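PDB 7KFF: tRNA (guanine-N(1)-)-methyltransferase from Corynebacterium diphtheriae, which catalyses methyl transfer from S-adenosylmethionine to N1 of guanosine 37 in tRNA, leaving S-adenosylhomocysteine. Local coordinates for residues K62-S67 with M75-T80; D87-M92 with H161-C166; R266-L271 with Q292-G297. All coordinates share one frame; numbering follows the deposited sequence.

Contact 1 (K62-S67 with M75-T80)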
loop_
_atom_site.group_PDB
_atom_site.type_symbol
_atom_site.label_atom_id
_atom_site.label_comp_id
_atom_site.label_asym_id
_atom_site.label_seq_id
_atom_site.Cartn_x
_atom_site.Cartn_y
_atom_site.Cartn_z
ATOM N N LYS A 62 21.867 21.271 5.222
ATOM C CA LYS A 62 21.051 20.144 5.687
ATOM C C LYS A 62 20.798 19.140 4.562
ATOM O O LYS A 62 19.677 18.663 4.352
ATOM C CB LYS A 62 19.741 20.619 6.313
ATOM C CG LYS A 62 19.900 21.765 7.309
ATOM C CD LYS A 62 20.770 21.384 8.499
ATOM C CE LYS A 62 19.961 20.742 9.624
ATOM N NZ LYS A 62 20.832 20.206 10.715
ATOM N N SER A 63 21.868 18.802 3.847
ATOM C CA SER A 63 21.772 17.911 2.703
ATOM C C SER A 63 21.635 16.464 3.157
ATOM O O SER A 63 22.365 16.003 4.037
ATOM C CB SER A 63 23.019 18.045 1.835
ATOM O OG SER A 63 22.925 17.218 0.696
ATOM N N VAL A 64 20.703 15.742 2.542
ATOM C CA VAL A 64 20.491 14.334 2.852
ATOM C C VAL A 64 20.713 13.423 1.650
ATOM O O VAL A 64 20.541 12.202 1.772
ATOM C CB VAL A 64 19.103 14.077 3.468
ATOM C CG1 VAL A 64 18.908 14.898 4.718
ATOM C CG2 VAL A 64 18.018 14.337 2.441
ATOM N N ASP A 65 21.063 13.977 0.489
ATOM C CA ASP A 65 21.139 13.193 -0.736
ATOM C C ASP A 65 22.258 13.719 -1.620
ATOM O O ASP A 65 22.718 14.853 -1.463
ATOM C CB ASP A 65 19.815 13.198 -1.511
ATOM C CG ASP A 65 19.344 14.592 -1.859
ATOM O OD1 ASP A 65 18.762 15.258 -0.979
ATOM O OD2 ASP A 65 19.559 15.022 -3.000
ATOM N N ASP A 66 22.695 12.876 -2.552
ATOM C CA ASP A 66 23.835 13.177 -3.411
ATOM C C ASP A 66 23.736 12.315 -4.666
ATOM O O ASP A 66 22.959 11.359 -4.728
ATOM C CB ASP A 66 25.134 12.950 -2.614
ATOM C CG ASP A 66 26.356 13.637 -3.198
ATOM O OD1 ASP A 66 26.260 14.371 -4.207
ATOM O OD2 ASP A 66 27.427 13.434 -2.590
ATOM N N SER A 67 24.534 12.668 -5.671
ATOM C CA SER A 67 24.470 11.977 -6.947
ATOM C C SER A 67 24.915 10.522 -6.824
ATOM O O SER A 67 25.785 10.195 -6.017
ATOM C CB SER A 67 25.391 12.668 -7.946
ATOM O OG SER A 67 24.919 13.963 -8.228
HETATM N N MSE A 75 18.996 11.076 -7.298
HETATM C CA MSE A 75 19.769 11.296 -6.086
HETATM C C MSE A 75 19.586 10.110 -5.175
HETATM O O MSE A 75 18.539 9.472 -5.202
HETATM C CB MSE A 75 19.282 12.576 -5.405
HETATM C CG MSE A 75 19.466 13.814 -6.279
HETATM SE SE MSE A 75 21.316 14.225 -6.755
HETATM C CE MSE A 75 21.758 15.280 -5.126
ATOM N N VAL A 76 20.598 9.837 -4.371
ATOM C CA VAL A 76 20.620 8.736 -3.417
ATOM C C VAL A 76 20.834 9.324 -2.037
ATOM O O VAL A 76 21.651 10.228 -1.864
ATOM C CB VAL A 76 21.765 7.761 -3.766
ATOM C CG1 VAL A 76 21.891 6.664 -2.745
ATOM C CG2 VAL A 76 21.561 7.191 -5.160
HETATM N N MSE A 77 20.108 8.818 -1.053
HETATM C CA MSE A 77 20.285 9.350 0.288
HETATM C C MSE A 77 21.573 8.896 0.962
HETATM O O MSE A 77 22.012 7.752 0.787
HETATM C CB MSE A 77 19.115 9.017 1.183
HETATM C CG MSE A 77 17.763 9.503 0.663
HETATM SE SE MSE A 77 16.212 9.197 1.727
HETATM C CE MSE A 77 15.633 10.978 2.165
ATOM N N LYS A 78 22.142 9.817 1.758
ATOM C CA LYS A 78 23.537 9.741 2.171
ATOM C C LYS A 78 23.737 8.832 3.375
ATOM O O LYS A 78 23.039 8.990 4.386
ATOM C CB LYS A 78 24.006 11.143 2.591
ATOM C CG LYS A 78 24.182 12.145 1.473
ATOM C CD LYS A 78 24.621 13.507 2.046
ATOM C CE LYS A 78 25.350 14.366 1.047
ATOM N NZ LYS A 78 25.662 15.727 1.592
ATOM N N PRO A 79 24.719 7.926 3.335
ATOM C CA PRO A 79 25.030 7.128 4.533
ATOM C C PRO A 79 25.494 7.947 5.713
ATOM O O PRO A 79 25.217 7.567 6.856
ATOM C CB PRO A 79 26.135 6.162 4.072
ATOM C CG PRO A 79 26.219 6.270 2.653
ATOM C CD PRO A 79 25.514 7.514 2.170
ATOM N N THR A 80 26.211 9.050 5.484
ATOM C CA THR A 80 26.738 9.834 6.598
ATOM C C THR A 80 25.646 10.566 7.379
ATOM O O THR A 80 25.913 11.067 8.479
ATOM C CB THR A 80 27.792 10.831 6.116
ATOM O OG1 THR A 80 27.198 11.661 5.107
ATOM C CG2 THR A 80 29.035 10.104 5.550
#
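The carboxylates of D65 and D66 meet 75-80 from different faces of the hairpin. That of D66 receives S67 N at OD1 from above the carboxylate plane, its OD2 makes a long, weak ion pair with K241 of the second subunit, and toward 75-80 the residue offers only its CB, 3.9 Å from K78 CE. D65 turns one oxygen, OD2, to the bent side chain of selenomethionine M75, whose terminal methyl CE comes within 3.1 Å of it while CB and CG line up close by. Main-chain bonds fix the register: V76 N reaches D66 O at 2.8 Å, nearly straight (171°) and in the carbonyl plane, and D66 N returns to V76 O at 2.9 Å. Beyond them K78 N bonds V64 O at 2.9 Å, from above that carbonyl plane. With its chain extended beyond CG (chi2 179°), K78 then crosses the V64-D65 peptide to a weak bond from NZ to S63 OG. M75 and M77 continue by backbone bonds to E170, G171 and D173. This is a short antiparallel beta hairpin, its M77 side chain about 7 Å from the bound S-adenosylhomocysteine and K78 at the N-cap position of the next helix.

Contact 2 (D87-M92 with H161-C166)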
loop_
_atom_site.group_PDB
_atom_site.type_symbol
_atom_site.label_atom_id
_atom_site.label_comp_id
_atom_site.label_asym_id
_atom_site.label_seq_id
_atom_site.Cartn_x
_atom_site.Cartn_y
_atom_site.Cartn_z
ATOM N N ASP A 87 21.557 4.925 14.320
ATOM C CA ASP A 87 22.247 4.640 15.574
ATOM C C ASP A 87 21.498 5.274 16.746
ATOM O O ASP A 87 21.283 4.644 17.785
ATOM C CB ASP A 87 23.655 5.241 15.550
ATOM C CG ASP A 87 24.627 4.557 14.583
ATOM O OD1 ASP A 87 24.336 3.469 14.025
ATOM O OD2 ASP A 87 25.722 5.147 14.358
ATOM N N ASP A 88 21.108 6.541 16.591
ATOM C CA ASP A 88 20.489 7.285 17.686
ATOM C C ASP A 88 19.077 6.785 17.961
ATOM O O ASP A 88 18.671 6.641 19.123
ATOM C CB ASP A 88 20.466 8.773 17.336
ATOM C CG ASP A 88 21.828 9.451 17.488
ATOM O OD1 ASP A 88 22.806 8.814 17.951
ATOM O OD2 ASP A 88 21.922 10.660 17.158
ATOM N N VAL A 89 18.306 6.514 16.911
ATOM C CA VAL A 89 16.926 6.103 17.149
ATOM C C VAL A 89 16.855 4.713 17.774
ATOM O O VAL A 89 15.878 4.386 18.455
ATOM C CB VAL A 89 16.117 6.198 15.844
ATOM C CG1 VAL A 89 14.780 5.507 15.971
ATOM C CG2 VAL A 89 15.968 7.646 15.442
ATOM N N ALA A 90 17.882 3.879 17.567
ATOM C CA ALA A 90 17.836 2.534 18.132
ATOM C C ALA A 90 17.813 2.570 19.651
ATOM O O ALA A 90 17.321 1.632 20.294
ATOM C CB ALA A 90 19.018 1.701 17.655
ATOM N N THR A 91 18.345 3.638 20.247
ATOM C CA THR A 91 18.385 3.789 21.697
ATOM C C THR A 91 17.060 4.255 22.302
ATOM O O THR A 91 17.053 4.695 23.462
ATOM C CB THR A 91 19.450 4.817 22.084
ATOM O OG1 THR A 91 18.955 6.129 21.772
ATOM C CG2 THR A 91 20.751 4.581 21.351
HETATM N N MSE A 92 15.952 4.193 21.572
HETATM C CA MSE A 92 14.710 4.793 22.054
HETATM C C MSE A 92 13.652 3.765 22.457
HETATM O O MSE A 92 12.636 3.597 21.784
HETATM C CB MSE A 92 14.167 5.777 21.007
HETATM C CG MSE A 92 15.024 7.042 20.849
HETATM SE SE MSE A 92 14.287 8.288 19.537
HETATM C CE MSE A 92 15.754 9.568 19.333
ATOM N N HIS A 161 9.448 -2.824 19.346
ATOM C CA HIS A 161 10.036 -1.619 18.771
ATOM C C HIS A 161 10.286 -1.854 17.293
ATOM O O HIS A 161 11.101 -2.719 16.932
ATOM C CB HIS A 161 11.362 -1.285 19.463
ATOM C CG HIS A 161 11.888 0.067 19.125
ATOM N ND1 HIS A 161 13.189 0.444 19.366
ATOM C CD2 HIS A 161 11.281 1.141 18.569
ATOM C CE1 HIS A 161 13.354 1.699 18.989
ATOM N NE2 HIS A 161 12.217 2.141 18.490
ATOM N N ILE A 162 9.597 -1.074 16.464
ATOM C CA ILE A 162 9.798 -1.056 15.024
ATOM C C ILE A 162 10.263 0.336 14.622
ATOM O O ILE A 162 9.621 1.335 14.964
ATOM C CB ILE A 162 8.539 -1.471 14.242
ATOM C CG1 ILE A 162 7.988 -2.808 14.729
ATOM C CG2 ILE A 162 8.887 -1.529 12.756
ATOM C CD1 ILE A 162 6.711 -3.256 14.021
ATOM N N VAL A 163 11.376 0.395 13.900
ATOM C CA VAL A 163 11.907 1.614 13.303
ATOM C C VAL A 163 11.704 1.508 11.801
ATOM O O VAL A 163 11.907 0.436 11.214
ATOM C CB VAL A 163 13.391 1.796 13.682
ATOM C CG1 VAL A 163 13.956 3.041 13.036
ATOM C CG2 VAL A 163 13.540 1.854 15.211
ATOM N N PHE A 164 11.301 2.610 11.188
ATOM C CA PHE A 164 11.122 2.713 9.747
ATOM C C PHE A 164 12.081 3.740 9.160
ATOM O O PHE A 164 12.135 4.871 9.638
ATOM C CB PHE A 164 9.702 3.153 9.395
ATOM C CG PHE A 164 8.628 2.193 9.800
ATOM C CD1 PHE A 164 8.084 2.259 11.064
ATOM C CD2 PHE A 164 8.090 1.302 8.890
ATOM C CE1 PHE A 164 7.037 1.424 11.431
ATOM C CE2 PHE A 164 7.044 0.472 9.245
ATOM C CZ PHE A 164 6.514 0.537 10.522
ATOM N N ALA A 165 12.805 3.357 8.111
ATOM C CA ALA A 165 13.690 4.256 7.370
ATOM C C ALA A 165 13.020 4.585 6.043
ATOM O O ALA A 165 12.930 3.725 5.170
ATOM C CB ALA A 165 15.054 3.610 7.141
ATOM N N CYS A 166 12.541 5.821 5.891
ATOM C CA CYS A 166 11.765 6.216 4.720
ATOM C C CYS A 166 12.634 6.769 3.605
ATOM O O CYS A 166 13.242 7.830 3.753
ATOM C CB CYS A 166 10.714 7.263 5.068
ATOM S SG CYS A 166 9.539 6.735 6.311
#
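V89 and V163 supply the apolar part of this contact. V89 CG1 lies anti to the backbone N (chi1 168°), which directs it into the fork of V163, where it meets CG1 and CG2 of that residue equally, at 3.9 Å each. The two branched side chains cross at a slant, and V89 also leans on D20 and I22 of strand 17-23, so that one helical residue serves two adjacent strands.

The second kind of interaction sets carbonyl oxygens around the imidazole of H161. V89 O approaches ring atom CE1 at the edge, in the ring plane, at 3.7 Å, with A90 O farther off near the same plane. M92 O instead stands over a face, 3.5 Å from CE1 of H161. These are close polar approaches rather than hydrogen bonds, and M92 O, in a poorly ordered residue, is buried without a partner in the model. The ring takes its hydrogen bond elsewhere: NE2 pairs with D20 OD2, which helps to fix its rotation.

Bonds inside 87-92 shape the chain that carries these oxygens. D88 O receives both T91 OG1, at 2.7 Å and in the carbonyl plane, and T91 N, while M92 N bonds V89 O at 3.1 Å. The turn thereby brings the carbonyls of V89, A90 and M92 round the histidine.

Side chains alternate along the strand: H161 and V163 point to helix 79-90, whereas F164 packs on helix 200-211. Strand 161-165, bonded through its backbone to strands 17-23 and 137-141, thus lies within a parallel sheet with helices on both faces, as expected of the alpha/beta knot fold of SPOUT methyltransferases.

Contact 3 (R266-L271 with Q292-G297)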
loop_
_atom_site.group_PDB
_atom_site.type_symbol
_atom_site.label_atom_id
_atom_site.label_comp_id
_atom_site.label_asym_id
_atom_site.label_seq_id
_atom_site.Cartn_x
_atom_site.Cartn_y
_atom_site.Cartn_z
ATOM N N ARG A 266 -22.224 -17.452 2.245
ATOM C CA ARG A 266 -21.012 -16.669 2.449
ATOM C C ARG A 266 -19.811 -17.371 1.827
ATOM O O ARG A 266 -18.963 -16.732 1.205
ATOM C CB ARG A 266 -20.759 -16.431 3.937
ATOM C CG ARG A 266 -21.786 -15.574 4.676
ATOM C CD ARG A 266 -21.151 -15.021 5.940
ATOM N NE ARG A 266 -21.984 -15.075 7.140
ATOM C CZ ARG A 266 -22.805 -14.106 7.540
ATOM N NH1 ARG A 266 -23.497 -14.252 8.660
ATOM N NH2 ARG A 266 -22.951 -13.001 6.819
ATOM N N ARG A 267 -19.738 -18.695 1.965
ATOM C CA ARG A 267 -18.638 -19.444 1.361
ATOM C C ARG A 267 -18.693 -19.364 -0.162
ATOM O O ARG A 267 -17.676 -19.108 -0.819
ATOM C CB ARG A 267 -18.683 -20.892 1.827
ATOM C CG ARG A 267 -17.667 -21.791 1.179
ATOM C CD ARG A 267 -16.374 -21.745 1.912
ATOM N NE ARG A 267 -15.382 -22.636 1.320
ATOM C CZ ARG A 267 -14.094 -22.593 1.624
ATOM N NH1 ARG A 267 -13.658 -21.712 2.514
ATOM N NH2 ARG A 267 -13.250 -23.417 1.029
ATOM N N GLU A 268 -19.877 -19.576 -0.740
ATOM C CA GLU A 268 -20.017 -19.452 -2.189
ATOM C C GLU A 268 -19.564 -18.083 -2.676
ATOM O O GLU A 268 -18.837 -17.967 -3.667
ATOM C CB GLU A 268 -21.461 -19.717 -2.601
ATOM C CG GLU A 268 -21.891 -21.166 -2.407
ATOM C CD GLU A 268 -23.385 -21.381 -2.664
ATOM O OE1 GLU A 268 -24.131 -20.383 -2.822
ATOM O OE2 GLU A 268 -23.812 -22.541 -2.699
ATOM N N GLN A 269 -19.993 -17.030 -1.994
ATOM C CA GLN A 269 -19.661 -15.690 -2.457
ATOM C C GLN A 269 -18.171 -15.415 -2.347
ATOM O O GLN A 269 -17.624 -14.664 -3.156
ATOM C CB GLN A 269 -20.459 -14.667 -1.656
ATOM C CG GLN A 269 -21.940 -14.691 -1.959
ATOM C CD GLN A 269 -22.227 -14.309 -3.394
ATOM O OE1 GLN A 269 -21.782 -13.256 -3.862
ATOM N NE2 GLN A 269 -22.962 -15.147 -4.098
ATOM N N SER A 270 -17.513 -16.007 -1.352
ATOM C CA SER A 270 -16.062 -15.909 -1.249
ATOM C C SER A 270 -15.377 -16.673 -2.379
ATOM O O SER A 270 -14.443 -16.153 -3.012
ATOM C CB SER A 270 -15.647 -16.403 0.133
ATOM O OG SER A 270 -14.261 -16.507 0.263
ATOM N N LEU A 271 -15.860 -17.873 -2.692
ATOM C CA LEU A 271 -15.328 -18.596 -3.843
ATOM C C LEU A 271 -15.554 -17.812 -5.129
ATOM O O LEU A 271 -14.668 -17.748 -5.991
ATOM C CB LEU A 271 -16.006 -19.955 -3.976
ATOM C CG LEU A 271 -15.669 -20.970 -2.890
ATOM C CD1 LEU A 271 -16.638 -22.134 -2.907
ATOM C CD2 LEU A 271 -14.225 -21.462 -3.072
ATOM N N GLN A 292 -15.631 -27.246 -5.316
ATOM C CA GLN A 292 -15.175 -27.445 -6.687
ATOM C C GLN A 292 -16.351 -27.446 -7.652
ATOM O O GLN A 292 -16.284 -26.825 -8.723
ATOM C CB GLN A 292 -14.383 -28.749 -6.774
ATOM C CG GLN A 292 -13.800 -29.040 -8.149
ATOM C CD GLN A 292 -12.737 -28.048 -8.555
ATOM O OE1 GLN A 292 -11.964 -27.574 -7.738
ATOM N NE2 GLN A 292 -12.703 -27.726 -9.834
ATOM N N ALA A 293 -17.450 -28.096 -7.277
ATOM C CA ALA A 293 -18.629 -28.090 -8.133
ATOM C C ALA A 293 -19.195 -26.686 -8.291
ATOM O O ALA A 293 -19.642 -26.308 -9.380
ATOM C CB ALA A 293 -19.685 -29.036 -7.574
ATOM N N TYR A 294 -19.172 -25.888 -7.220
ATOM C CA TYR A 294 -19.665 -24.522 -7.316
ATOM C C TYR A 294 -18.816 -23.718 -8.293
ATOM O O TYR A 294 -19.337 -22.995 -9.152
ATOM C CB TYR A 294 -19.655 -23.867 -5.935
ATOM C CG TYR A 294 -20.113 -22.437 -5.998
ATOM C CD1 TYR A 294 -21.461 -22.128 -6.123
ATOM C CD2 TYR A 294 -19.198 -21.397 -5.958
ATOM C CE1 TYR A 294 -21.885 -20.819 -6.198
ATOM C CE2 TYR A 294 -19.610 -20.092 -6.035
ATOM C CZ TYR A 294 -20.951 -19.805 -6.149
ATOM O OH TYR A 294 -21.360 -18.493 -6.221
ATOM N N VAL A 295 -17.493 -23.828 -8.171
ATOM C CA VAL A 295 -16.606 -23.074 -9.052
ATOM C C VAL A 295 -16.750 -23.533 -10.501
ATOM O O VAL A 295 -16.729 -22.715 -11.429
ATOM C CB VAL A 295 -15.157 -23.156 -8.545
ATOM C CG1 VAL A 295 -14.209 -22.554 -9.556
ATOM C CG2 VAL A 295 -15.047 -22.432 -7.213
ATOM N N GLU A 296 -16.913 -24.839 -10.722
ATOM C CA GLU A 296 -17.145 -25.321 -12.080
ATOM C C GLU A 296 -18.428 -24.745 -12.665
ATOM O O GLU A 296 -18.510 -24.522 -13.878
ATOM C CB GLU A 296 -17.188 -26.852 -12.092
ATOM C CG GLU A 296 -15.811 -27.502 -12.005
ATOM C CD GLU A 296 -15.868 -28.992 -11.700
ATOM O OE1 GLU A 296 -16.984 -29.542 -11.550
ATOM O OE2 GLU A 296 -14.787 -29.611 -11.601
ATOM N N GLY A 297 -19.434 -24.495 -11.825
ATOM C CA GLY A 297 -20.642 -23.846 -12.304
ATOM C C GLY A 297 -20.403 -22.420 -12.749
ATOM O O GLY A 297 -21.075 -21.930 -13.662
#
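L271 N bonds R267 O at 2.9 Å, a regular helical link that holds L271 where its side chain meets Y294 and V295 of the facing helix. L271 CB lies 4.0 Å from Y294 CD2, at a slant to the ring, and CD1 of the same leucine follows close to that ring atom. Its CB also comes to 4.2 Å from V295 CG2, which extends the apolar seam along the second helix.

The aromatic ring does most of the work here. With CG anti to the backbone N (chi1 178°), Y294 reaches across to helix 259-277 and presents one face to E268. The CB of E268 sits 3.9 Å from the centroid of the Y294 ring and 22° off its normal, displaced toward the rim, a CH-pi contact. Beyond it the glutamate chain runs out over the CE1-CD1 side, its carboxylate almost parallel to the ring. E268 O meanwhile approaches Y294 CE2 at 3.3 Å, so backbone and side chain of one residue both border the tyrosine. A long, weak ion pair with R264 NE may help to keep the E268 carboxylate in its place.

At the margin R267 forms a salt bridge with D291, just before 292-297, which also links the two helices. The axes of the two short helical segments approach to 10.2 Å and cross at -52°. R264 and K272, one turn before and after E268, also pack on Y294, while L282 of helix 279-283 touches both L271 and V295; helices 259-277, 279-283 and 289-299 therefore close together around this seam in a small helical bundle.

In the fold
Contacts 1, 2 and 3 follow one another along the chain. The first two are neighbours, their centres 19 Å apart: both use helix 79-90, which starts beside the hairpin of contact 1 and ends against the parallel sheet in contact 2, and the selenium of selenomethionine M77 (SE) packs 3.8 Å from C166 O between them. Contact 3 belongs to a separate helical region across the chain's centre, about 53 Å from contact 1 and 46 Å from contact 2, centre to centre. The regions meet through the dimer instead: R266 makes weak hydrogen bonds to G70 and G71 of the second subunit, in the loop of that subunit's hairpin, consistent with a methyltransferase that works as a dimer.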